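Local coordinates for sulfur carrier protein ThiS adenylyltransferase (Escherichia coli, PDB 1ZUD) that uses ATP to adenylate the C-terminal glycine of the sulfur carrier protein ThiS, a step in thiamin biosynthesis, at residues G38-A50 against V194-I206. Numbering follows the deposited sequence.
Sequences GLGTPAALYLAGA and VGVMGTLQALEAI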
ATOM      1  N   GLY C  38      13.767   2.231  -1.173  1.00 22.96           N
ATOM      2  CA  GLY C  38      12.370   2.586  -0.959  1.00 20.57           C
ATOM      3  C   GLY C  38      11.491   1.366  -0.638  1.00 24.03           C
ATOM      4  O   GLY C  38      10.474   1.435   0.098  1.00 20.01           O
ATOM      5  N   LEU C  39      11.835   0.223  -1.208  1.00 18.34           N
ATOM      6  CA  LEU C  39      11.004  -0.966  -0.950  1.00 17.13           C
ATOM      7  C   LEU C  39      11.456  -1.628   0.349  1.00 15.38           C
ATOM      8  O   LEU C  39      10.667  -2.076   1.196  1.00 17.57           O
ATOM      9  CB  LEU C  39      11.214  -2.023  -2.071  1.00 17.77           C
ATOM     10  CG  LEU C  39      10.739  -1.638  -3.466  1.00 20.02           C
ATOM     11  CD1 LEU C  39      11.235  -2.701  -4.512  1.00 22.90           C
ATOM     12  CD2 LEU C  39       9.169  -1.608  -3.416  1.00 21.07           C
ATOM     13  N   GLY C  40      12.765  -1.743   0.452  1.00 16.15           N
ATOM     14  CA  GLY C  40      13.320  -2.459   1.567  1.00 23.44           C
ATOM     15  C   GLY C  40      13.208  -1.819   2.928  1.00 19.92           C
ATOM     16  O   GLY C  40      13.039  -2.562   3.913  1.00 18.62           O
ATOM     17  N   THR C  41      13.324  -0.493   3.006  1.00 22.97           N
ATOM     18  CA  THR C  41      13.261   0.086   4.353  1.00 23.83           C
ATOM     19  C   THR C  41      11.873  -0.111   5.019  1.00 20.13           C
ATOM     20  O   THR C  41      11.834  -0.522   6.165  1.00 19.28           O
ATOM     21  CB  THR C  41      13.679   1.576   4.354  1.00 23.52           C
ATOM     22  OG1 THR C  41      12.887   2.308   3.427  1.00 27.08           O
ATOM     23  CG2 THR C  41      15.137   1.708   3.971  1.00 24.50           C
ATOM     24  N   PRO C  42      10.731   0.148   4.330  1.00 23.56           N
ATOM     25  CA  PRO C  42       9.482  -0.116   5.088  1.00 22.60           C
ATOM     26  C   PRO C  42       9.288  -1.609   5.316  1.00 25.82           C
ATOM     27  O   PRO C  42       8.768  -2.010   6.370  1.00 25.30           O
ATOM     28  CB  PRO C  42       8.365   0.432   4.219  1.00 20.30           C
ATOM     29  CG  PRO C  42       8.990   0.553   2.871  1.00 17.71           C
ATOM     30  CD  PRO C  42      10.448   0.739   3.010  1.00 19.82           C
ATOM     31  N   ALA C  43       9.673  -2.448   4.349  1.00 23.30           N
ATOM     32  CA  ALA C  43       9.498  -3.885   4.591  1.00 23.91           C
ATOM     33  C   ALA C  43      10.275  -4.322   5.841  1.00 19.49           C
ATOM     34  O   ALA C  43       9.768  -5.064   6.698  1.00 25.04           O
ATOM     35  CB  ALA C  43       9.956  -4.716   3.367  1.00 28.90           C
ATOM     36  N   ALA C  44      11.496  -3.853   5.980  1.00 21.07           N
ATOM     37  CA  ALA C  44      12.275  -4.264   7.148  1.00 20.08           C
ATOM     38  C   ALA C  44      11.640  -3.728   8.473  1.00 23.40           C
ATOM     39  O   ALA C  44      11.588  -4.457   9.471  1.00 18.71           O
ATOM     40  CB  ALA C  44      13.739  -3.761   7.018  1.00 19.17           C
ATOM     41  N   LEU C  45      11.169  -2.479   8.462  1.00 22.41           N
ATOM     42  CA  LEU C  45      10.568  -1.868   9.656  1.00 21.20           C
ATOM     43  C   LEU C  45       9.373  -2.712  10.091  1.00 21.51           C
ATOM     44  O   LEU C  45       9.231  -3.029  11.254  1.00 22.39           O
ATOM     45  CB  LEU C  45      10.081  -0.426   9.365  1.00 19.79           C
ATOM     46  CG  LEU C  45      11.169   0.635   9.615  1.00 29.80           C
ATOM     47  CD1 LEU C  45      10.869   1.907   8.806  1.00 25.90           C
ATOM     48  CD2 LEU C  45      11.314   0.883  11.141  1.00 22.97           C
ATOM     49  N   TYR C  46       8.490  -3.042   9.153  1.00 19.37           N
ATOM     50  CA  TYR C  46       7.288  -3.824   9.509  1.00 20.26           C
ATOM     51  C   TYR C  46       7.590  -5.245   9.911  1.00 19.67           C
ATOM     52  O   TYR C  46       6.907  -5.826  10.785  1.00 24.35           O
ATOM     53  CB  TYR C  46       6.257  -3.816   8.359  1.00 18.02           C
ATOM     54  CG  TYR C  46       5.515  -2.504   8.304  1.00 16.51           C
ATOM     55  CD1 TYR C  46       5.843  -1.541   7.332  1.00 16.32           C
ATOM     56  CD2 TYR C  46       4.587  -2.176   9.294  1.00 18.35           C
ATOM     57  CE1 TYR C  46       5.284  -0.271   7.361  1.00 18.57           C
ATOM     58  CE2 TYR C  46       3.974  -0.898   9.323  1.00 23.16           C
ATOM     59  CZ  TYR C  46       4.344   0.047   8.343  1.00 18.97           C
ATOM     60  OH  TYR C  46       3.748   1.281   8.324  1.00 22.46           O
ATOM     61  N   LEU C  47       8.562  -5.846   9.242  1.00 21.09           N
ATOM     62  CA  LEU C  47       8.947  -7.239   9.565  1.00 20.04           C
ATOM     63  C   LEU C  47       9.593  -7.235  10.966  1.00 24.00           C
ATOM     64  O   LEU C  47       9.349  -8.136  11.786  1.00 21.86           O
ATOM     65  CB  LEU C  47       9.882  -7.763   8.477  0.70 23.85           C
ATOM     66  CG  LEU C  47       9.277  -8.761   7.442  0.70 23.73           C
ATOM     67  CD1 LEU C  47       7.760  -8.977   7.564  0.70 12.09           C
ATOM     68  CD2 LEU C  47       9.688  -8.314   6.069  0.70 21.79           C
ATOM     69  N   ALA C  48      10.418  -6.229  11.248  1.00 20.95           N
ATOM     70  CA  ALA C  48      10.996  -6.142  12.608  1.00 23.41           C
ATOM     71  C   ALA C  48       9.876  -5.949  13.650  1.00 24.60           C
ATOM     72  O   ALA C  48       9.874  -6.585  14.727  1.00 25.33           O
ATOM     73  CB  ALA C  48      11.966  -4.974  12.705  1.00 22.30           C
ATOM     74  N   GLY C  49       8.935  -5.057  13.345  1.00 25.81           N
ATOM     75  CA  GLY C  49       7.871  -4.809  14.294  1.00 22.43           C
ATOM     76  C   GLY C  49       7.033  -6.045  14.488  1.00 24.29           C
ATOM     77  O   GLY C  49       6.519  -6.257  15.593  1.00 24.23           O
ATOM     78  N   ALA C  50       6.887  -6.853  13.435  1.00 19.81           N
ATOM     79  CA  ALA C  50       6.090  -8.085  13.479  1.00 22.22           C
ATOM     80  C   ALA C  50       6.703  -9.259  14.273  1.00 20.99           C
ATOM     81  O   ALA C  50       6.026 -10.281  14.533  1.00 23.19           O
ATOM     82  CB  ALA C  50       5.810  -8.588  12.011  1.00 21.73           C
ATOM     83  N   VAL C 194       6.453   3.726  -3.761  1.00 21.82           N
ATOM     84  CA  VAL C 194       7.417   2.652  -3.556  1.00 22.62           C
ATOM     85  C   VAL C 194       7.206   2.123  -2.118  1.00 21.75           C
ATOM     86  O   VAL C 194       7.376   0.929  -1.826  1.00 21.86           O
ATOM     87  CB  VAL C 194       8.914   3.106  -3.823  1.00 29.03           C
ATOM     88  CG1 VAL C 194       9.372   4.209  -2.848  1.00 18.94           C
ATOM     89  CG2 VAL C 194       9.820   1.916  -3.607  1.00 25.64           C
ATOM     90  N   GLY C 195       6.819   3.013  -1.214  1.00 19.57           N
ATOM     91  CA  GLY C 195       6.566   2.606   0.171  1.00 21.45           C
ATOM     92  C   GLY C 195       5.394   1.615   0.267  1.00 21.72           C
ATOM     93  O   GLY C 195       5.494   0.624   1.015  1.00 24.05           O
ATOM     94  N   VAL C 196       4.305   1.856  -0.462  1.00 17.13           N
ATOM     95  CA  VAL C 196       3.223   0.915  -0.347  1.00 21.34           C
ATOM     96  C   VAL C 196       3.617  -0.471  -0.887  1.00 18.21           C
ATOM     97  O   VAL C 196       3.245  -1.484  -0.287  1.00 19.70           O
ATOM     98  CB  VAL C 196       1.899   1.339  -1.049  1.00 28.06           C
ATOM     99  CG1 VAL C 196       1.402   2.645  -0.472  1.00 35.88           C
ATOM    100  CG2 VAL C 196       2.038   1.391  -2.512  1.00 38.68           C
ATOM    101  N   MET C 197       4.433  -0.508  -1.935  1.00 16.28           N
ATOM    102  CA  MET C 197       4.858  -1.809  -2.499  1.00 20.72           C
ATOM    103  C   MET C 197       5.727  -2.546  -1.511  1.00 22.58           C
ATOM    104  O   MET C 197       5.584  -3.752  -1.320  1.00 19.97           O
ATOM    105  CB  MET C 197       5.611  -1.610  -3.833  1.00 21.82           C
ATOM    106  CG  MET C 197       4.800  -0.819  -4.886  1.00 19.02           C
ATOM    107  SD  MET C 197       3.060  -1.348  -5.158  1.00 22.84           S
ATOM    108  CE  MET C 197       3.362  -3.123  -5.709  1.00 25.90           C
ATOM    109  N   GLY C 198       6.654  -1.841  -0.852  1.00 18.16           N
ATOM    110  CA  GLY C 198       7.472  -2.564   0.101  1.00 13.72           C
ATOM    111  C   GLY C 198       6.685  -3.009   1.317  1.00 17.56           C
ATOM    112  O   GLY C 198       6.941  -4.081   1.877  1.00 19.03           O
ATOM    113  N   THR C 199       5.750  -2.175   1.773  1.00 17.05           N
ATOM    114  CA  THR C 199       4.922  -2.562   2.928  1.00 17.86           C
ATOM    115  C   THR C 199       4.094  -3.808   2.539  1.00 21.27           C
ATOM    116  O   THR C 199       3.881  -4.729   3.368  1.00 18.61           O
ATOM    117  CB  THR C 199       3.978  -1.391   3.342  1.00 23.96           C
ATOM    118  OG1 THR C 199       4.803  -0.274   3.654  1.00 21.13           O
ATOM    119  CG2 THR C 199       3.146  -1.738   4.614  1.00 18.89           C
ATOM    120  N   LEU C 200       3.605  -3.835   1.300  1.00 17.45           N
ATOM    121  CA  LEU C 200       2.830  -5.019   0.837  1.00 19.16           C
ATOM    122  C   LEU C 200       3.722  -6.270   0.788  1.00 16.66           C
ATOM    123  O   LEU C 200       3.248  -7.352   1.040  1.00 21.03           O
ATOM    124  CB  LEU C 200       2.220  -4.764  -0.542  1.00 18.84           C
ATOM    125  CG  LEU C 200       1.040  -3.800  -0.423  1.00 27.55           C
ATOM    126  CD1 LEU C 200       0.604  -3.368  -1.857  1.00 24.58           C
ATOM    127  CD2 LEU C 200      -0.067  -4.450   0.423  1.00 25.21           C
ATOM    128  N   GLN C 201       5.002  -6.118   0.431  1.00 19.37           N
ATOM    129  CA  GLN C 201       5.936  -7.231   0.492  1.00 22.04           C
ATOM    130  C   GLN C 201       5.992  -7.757   1.937  1.00 22.16           C
ATOM    131  O   GLN C 201       5.986  -8.952   2.140  1.00 17.88           O
ATOM    132  CB  GLN C 201       7.341  -6.785   0.100  1.00 23.90           C
ATOM    133  CG  GLN C 201       7.469  -6.561  -1.381  1.00 24.52           C
ATOM    134  CD  GLN C 201       8.891  -6.213  -1.730  1.00 26.65           C
ATOM    135  OE1 GLN C 201       9.273  -5.053  -1.605  1.00 26.06           O
ATOM    136  NE2 GLN C 201       9.684  -7.207  -2.147  1.00 25.88           N
ATOM    137  N   ALA C 202       6.090  -6.874   2.942  1.00 16.19           N
ATOM    138  CA  ALA C 202       6.094  -7.356   4.347  1.00 15.80           C
ATOM    139  C   ALA C 202       4.812  -8.157   4.675  1.00 16.04           C
ATOM    140  O   ALA C 202       4.845  -9.193   5.356  1.00 18.58           O
ATOM    141  CB  ALA C 202       6.218  -6.084   5.361  1.00 14.44           C
ATOM    142  N   LEU C 203       3.671  -7.613   4.270  1.00 16.82           N
ATOM    143  CA  LEU C 203       2.399  -8.260   4.480  1.00 19.37           C
ATOM    144  C   LEU C 203       2.440  -9.709   3.899  1.00 19.01           C
ATOM    145  O   LEU C 203       2.015 -10.661   4.549  1.00 19.00           O
ATOM    146  CB  LEU C 203       1.268  -7.516   3.738  1.00 18.80           C
ATOM    147  CG  LEU C 203      -0.140  -7.434   4.400  1.00 36.05           C
ATOM    148  CD1 LEU C 203      -1.185  -7.232   3.294  1.00 23.03           C
ATOM    149  CD2 LEU C 203      -0.519  -8.584   5.340  1.00 22.39           C
ATOM    150  N   GLU C 204       2.902  -9.848   2.666  1.00 20.44           N
ATOM    151  CA  GLU C 204       2.931 -11.193   2.028  1.00 21.15           C
ATOM    152  C   GLU C 204       3.862 -12.120   2.835  1.00 22.24           C
ATOM    153  O   GLU C 204       3.608 -13.310   3.010  1.00 20.24           O
ATOM    154  CB  GLU C 204       3.404 -11.030   0.553  1.00 19.58           C
ATOM    155  CG  GLU C 204       2.345 -10.309  -0.328  1.00 24.28           C
ATOM    156  CD  GLU C 204       0.960 -10.949  -0.228  1.00 29.79           C
ATOM    157  OE1 GLU C 204      -0.085 -10.238  -0.262  1.00 29.82           O
ATOM    158  OE2 GLU C 204       0.913 -12.191  -0.090  1.00 34.00           O
ATOM    159  N   ALA C 205       4.936 -11.560   3.368  1.00 18.54           N
ATOM    160  CA  ALA C 205       5.884 -12.363   4.142  1.00 22.21           C
ATOM    161  C   ALA C 205       5.293 -12.882   5.430  1.00 18.02           C
ATOM    162  O   ALA C 205       5.502 -14.043   5.816  1.00 20.34           O
ATOM    163  CB  ALA C 205       7.177 -11.559   4.454  1.00 20.63           C
ATOM    164  N   ILE C 206       4.537 -12.043   6.093  1.00 21.47           N
ATOM    165  CA  ILE C 206       3.919 -12.436   7.341  1.00 21.49           C
ATOM    166  C   ILE C 206       2.894 -13.514   7.102  1.00 17.59           C
ATOM    167  O   ILE C 206       2.805 -14.454   7.884  1.00 24.44           O
ATOM    168  CB  ILE C 206       3.252 -11.209   8.011  1.00 23.97           C
ATOM    169  CG1 ILE C 206       4.381 -10.240   8.420  1.00 25.45           C
ATOM    170  CG2 ILE C 206       2.437 -11.617   9.232  1.00 23.74           C
ATOM    171  CD1 ILE C 206       3.913  -8.826   8.705  1.00 29.58           C
TER
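Leu39 and Gly198 meet at the closest approach of the two backbones, just ahead of helix 40-50: Gly198 CA lies 3.4 Å from Leu39 O in a CA-H...O contact, and a side chain on Gly198 would run into that same carbonyl. Small residues keep the approach tight farther along, where Ala43 CB sits 3.4 Å from Gly198 O and Ala202 CB rests against Tyr46 CB. The helix axes consequently come within 7.3 Å, crossing at -37° and running broadly parallel.

Further apolar contacts lie toward both ends. Leu39, with CG anti to its carbonyl carbon (chi1 -66°), brings CD2 to 3.6 Å from Val194 CG2 and equally near Met197 CB, alongside which it points the same way. At the far end Ala50 CB meets Ile206 CD1 at 3.8 Å; Leu47, in one of its two conformers, slides past Ile206 in the opposite direction, a contact that is therefore tentative.

Helix 40-50 is the helix that follows the first strand (30-34) of the Rossmann-type nucleotide fold, reached through a glycine-rich turn that includes the ATP-binding Gly38; Val194 CG2 packs on the carbonyl carbon of this glycine. Backbone hydrogen bonds link Leu39 to the bound ThiS chain, whose Gly65 also packs on its side chain.

Thr199 OG1 donates a hydrogen bond to Gly195 O (2.9 Å), 38° out of the carbonyl plane and on the opposite face from Thr199 N. Its CG2 thereby lies over one face of the Tyr46 ring, 4.2 Å from the centroid, in a CH-pi contact. A serine here would probably keep the hydrogen bond to Gly195 but leave that ring face without its methyl cover. Gln201 OE1 is buried against Leu39 CB without a hydrogen-bond partner in the model, while NE2 bonds to the carbonyls of Ile147 and Asp124.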